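CheC, inhibitor of MCP methylation / FliN fusion protein (Thermotoga maritima, PDB 4HYN) is a flagellar rotor protein of the CheC phosphatase family, whose CheC-like domain probably dephosphorylates the chemotaxis response regulator CheY. Local coordinates at residues A[126-131]-A[192-197]. Numbering follows the deposited sequence.
Sequences ELLGIT and YEYFTK
Apolar side-chain packing joins the C-terminal end of helix 103-128, and the turn that leaves it, to the side of the C-terminal helix 185-200, near the surface of the CheC-like domain. Leu-128 and Tyr-194 mark the closest backbone approach, their CA atoms 5.8 Å apart. Leu-128 is buried here, and its forked end suits a place between two aromatic residues: CD2 lies 3.9 Å from the backbone N of Phe-195, close to that residue's CB, and also meets CB of Tyr-194. CD2 of Leu-128 and, more distantly, CD1 of Leu-127 reach the edge of the Phe-195 ring.

Gly-129, the first residue beyond the helix, has a positive phi of 72°, a conformation that glycine adopts easily, and the chain turns to bring Ile-130 over the tyrosine. The branched side chain of Ile-130 meets Tyr-194 in two ways. Its CG2 methyl sits almost centrally above one face of the ring, 4.2 Å from the centroid and 6° off the normal, a CH-pi contact. With CG1 anti to the backbone N (chi1 -172°), the other branch extends to the phenol end, 4.0 Å from Tyr-194 OH. Tyrosine suits this place because it offers the methyl a flat apolar face while its hydroxyl, at the far end of the ring, makes a weak hydrogen bond to Gly-68 O, in the turn between strands 57-66 and 71-78. Beyond the contact, Ile-130 leads into edge strand 133-143, while Phe-195 also touches Met-11 of helix 6-30.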
loop_
_atom_site.group_PDB
_atom_site.type_symbol
_atom_site.label_atom_id
_atom_site.label_comp_id
_atom_site.label_asym_id
_atom_site.label_seq_id
_atom_site.Cartn_x
_atom_site.Cartn_y
_atom_site.Cartn_z
ATOM N N GLU A 126 -9.321 -9.604 10.756
ATOM C CA GLU A 126 -10.570 -9.545 11.496
ATOM C C GLU A 126 -11.727 -9.382 10.520
ATOM O O GLU A 126 -12.749 -10.052 10.640
ATOM C CB GLU A 126 -10.547 -8.385 12.500
ATOM C CG GLU A 126 -9.531 -8.583 13.618
ATOM C CD GLU A 126 -9.358 -7.369 14.520
ATOM O OE1 GLU A 126 -9.500 -6.223 14.038
ATOM O OE2 GLU A 126 -9.053 -7.567 15.717
ATOM N N LEU A 127 -11.519 -8.550 9.504
ATOM C CA LEU A 127 -12.540 -8.273 8.497
ATOM C C LEU A 127 -12.951 -9.518 7.715
ATOM O O LEU A 127 -14.134 -9.825 7.619
ATOM C CB LEU A 127 -12.047 -7.169 7.553
ATOM C CG LEU A 127 -13.038 -6.152 6.971
ATOM C CD1 LEU A 127 -13.691 -6.698 5.719
ATOM C CD2 LEU A 127 -14.095 -5.754 8.008
ATOM N N LEU A 128 -11.969 -10.268 7.220
ATOM C CA LEU A 128 -12.235 -11.469 6.432
ATOM C C LEU A 128 -12.463 -12.751 7.227
ATOM O O LEU A 128 -12.857 -13.777 6.654
ATOM C CB LEU A 128 -11.130 -11.681 5.396
ATOM C CG LEU A 128 -11.038 -10.624 4.291
ATOM C CD1 LEU A 128 -9.988 -11.022 3.280
ATOM C CD2 LEU A 128 -12.398 -10.455 3.612
ATOM N N GLY A 129 -12.230 -12.694 8.537
ATOM C CA GLY A 129 -12.423 -13.858 9.384
ATOM C C GLY A 129 -11.368 -14.929 9.172
ATOM O O GLY A 129 -11.655 -16.122 9.218
ATOM N N ILE A 130 -10.134 -14.503 8.952
ATOM C CA ILE A 130 -9.050 -15.433 8.718
ATOM C C ILE A 130 -7.737 -14.795 9.151
ATOM O O ILE A 130 -7.570 -13.588 9.049
ATOM C CB ILE A 130 -8.996 -15.825 7.219
ATOM C CG1 ILE A 130 -7.982 -16.949 6.999
ATOM C CG2 ILE A 130 -8.678 -14.614 6.359
ATOM C CD1 ILE A 130 -8.366 -18.261 7.676
ATOM N N THR A 131 -6.827 -15.597 9.682
ATOM C CA THR A 131 -5.535 -15.090 10.128
ATOM C C THR A 131 -4.569 -14.926 8.960
ATOM O O THR A 131 -4.301 -15.862 8.211
ATOM C CB THR A 131 -4.916 -16.007 11.218
ATOM O OG1 THR A 131 -5.592 -15.779 12.460
ATOM C CG2 THR A 131 -3.428 -15.724 11.409
ATOM N N TYR A 192 -12.051 -11.968 -2.284
ATOM C CA TYR A 192 -13.464 -11.907 -2.610
ATOM C C TYR A 192 -14.202 -13.168 -2.170
ATOM O O TYR A 192 -15.373 -13.096 -1.806
ATOM C CB TYR A 192 -13.671 -11.661 -4.108
ATOM C CG TYR A 192 -15.072 -11.215 -4.443
ATOM C CD1 TYR A 192 -15.588 -10.025 -3.918
ATOM C CD2 TYR A 192 -15.906 -12.000 -5.243
ATOM C CE1 TYR A 192 -16.902 -9.627 -4.174
ATOM C CE2 TYR A 192 -17.226 -11.610 -5.510
ATOM C CZ TYR A 192 -17.716 -10.423 -4.966
ATOM O OH TYR A 192 -19.030 -10.049 -5.184
ATOM N N GLU A 193 -13.534 -14.320 -2.212
ATOM C CA GLU A 193 -14.158 -15.573 -1.787
ATOM C C GLU A 193 -14.452 -15.511 -0.297
ATOM O O GLU A 193 -15.504 -15.951 0.148
ATOM C CB GLU A 193 -13.255 -16.771 -2.085
ATOM C CG GLU A 193 -13.158 -17.139 -3.557
ATOM C CD GLU A 193 -12.005 -18.093 -3.867
ATOM O OE1 GLU A 193 -11.649 -18.936 -3.007
ATOM O OE2 GLU A 193 -11.452 -17.995 -4.986
ATOM N N TYR A 194 -13.516 -14.964 0.472
ATOM C CA TYR A 194 -13.691 -14.823 1.915
ATOM C C TYR A 194 -14.744 -13.758 2.218
ATOM O O TYR A 194 -15.544 -13.894 3.147
ATOM C CB TYR A 194 -12.383 -14.390 2.572
ATOM C CG TYR A 194 -11.363 -15.480 2.762
ATOM C CD1 TYR A 194 -10.084 -15.360 2.214
ATOM C CD2 TYR A 194 -11.655 -16.614 3.517
ATOM C CE1 TYR A 194 -9.120 -16.337 2.413
ATOM C CE2 TYR A 194 -10.694 -17.602 3.723
ATOM C CZ TYR A 194 -9.426 -17.453 3.164
ATOM O OH TYR A 194 -8.469 -18.423 3.341
ATOM N N PHE A 195 -14.701 -12.686 1.434
ATOM C CA PHE A 195 -15.600 -11.552 1.573
ATOM C C PHE A 195 -17.062 -11.875 1.265
ATOM O O PHE A 195 -17.956 -11.488 2.016
ATOM C CB PHE A 195 -15.120 -10.427 0.664
ATOM C CG PHE A 195 -15.828 -9.122 0.874
ATOM C CD1 PHE A 195 -15.465 -8.285 1.925
ATOM C CD2 PHE A 195 -16.799 -8.694 -0.026
ATOM C CE1 PHE A 195 -16.052 -7.042 2.077
ATOM C CE2 PHE A 195 -17.399 -7.452 0.113
ATOM C CZ PHE A 195 -17.023 -6.616 1.169
ATOM N N THR A 196 -17.311 -12.572 0.161
ATOM C CA THR A 196 -18.683 -12.898 -0.203
ATOM C C THR A 196 -19.341 -13.901 0.718
ATOM O O THR A 196 -20.552 -13.831 0.943
ATOM C CB THR A 196 -18.817 -13.346 -1.660
ATOM O OG1 THR A 196 -17.827 -14.335 -1.960
ATOM C CG2 THR A 196 -18.637 -12.164 -2.561
ATOM N N LYS A 197 -18.539 -14.802 1.277
ATOM C CA LYS A 197 -19.054 -15.804 2.200
ATOM C C LYS A 197 -19.732 -15.152 3.406
ATOM O O LYS A 197 -20.781 -15.623 3.852
ATOM C CB LYS A 197 -17.948 -16.741 2.676
ATOM C CG LYS A 197 -18.430 -17.804 3.660
ATOM C CD LYS A 197 -17.262 -18.558 4.257
ATOM C CE LYS A 197 -17.709 -19.551 5.315
ATOM N NZ LYS A 197 -16.542 -20.288 5.899
#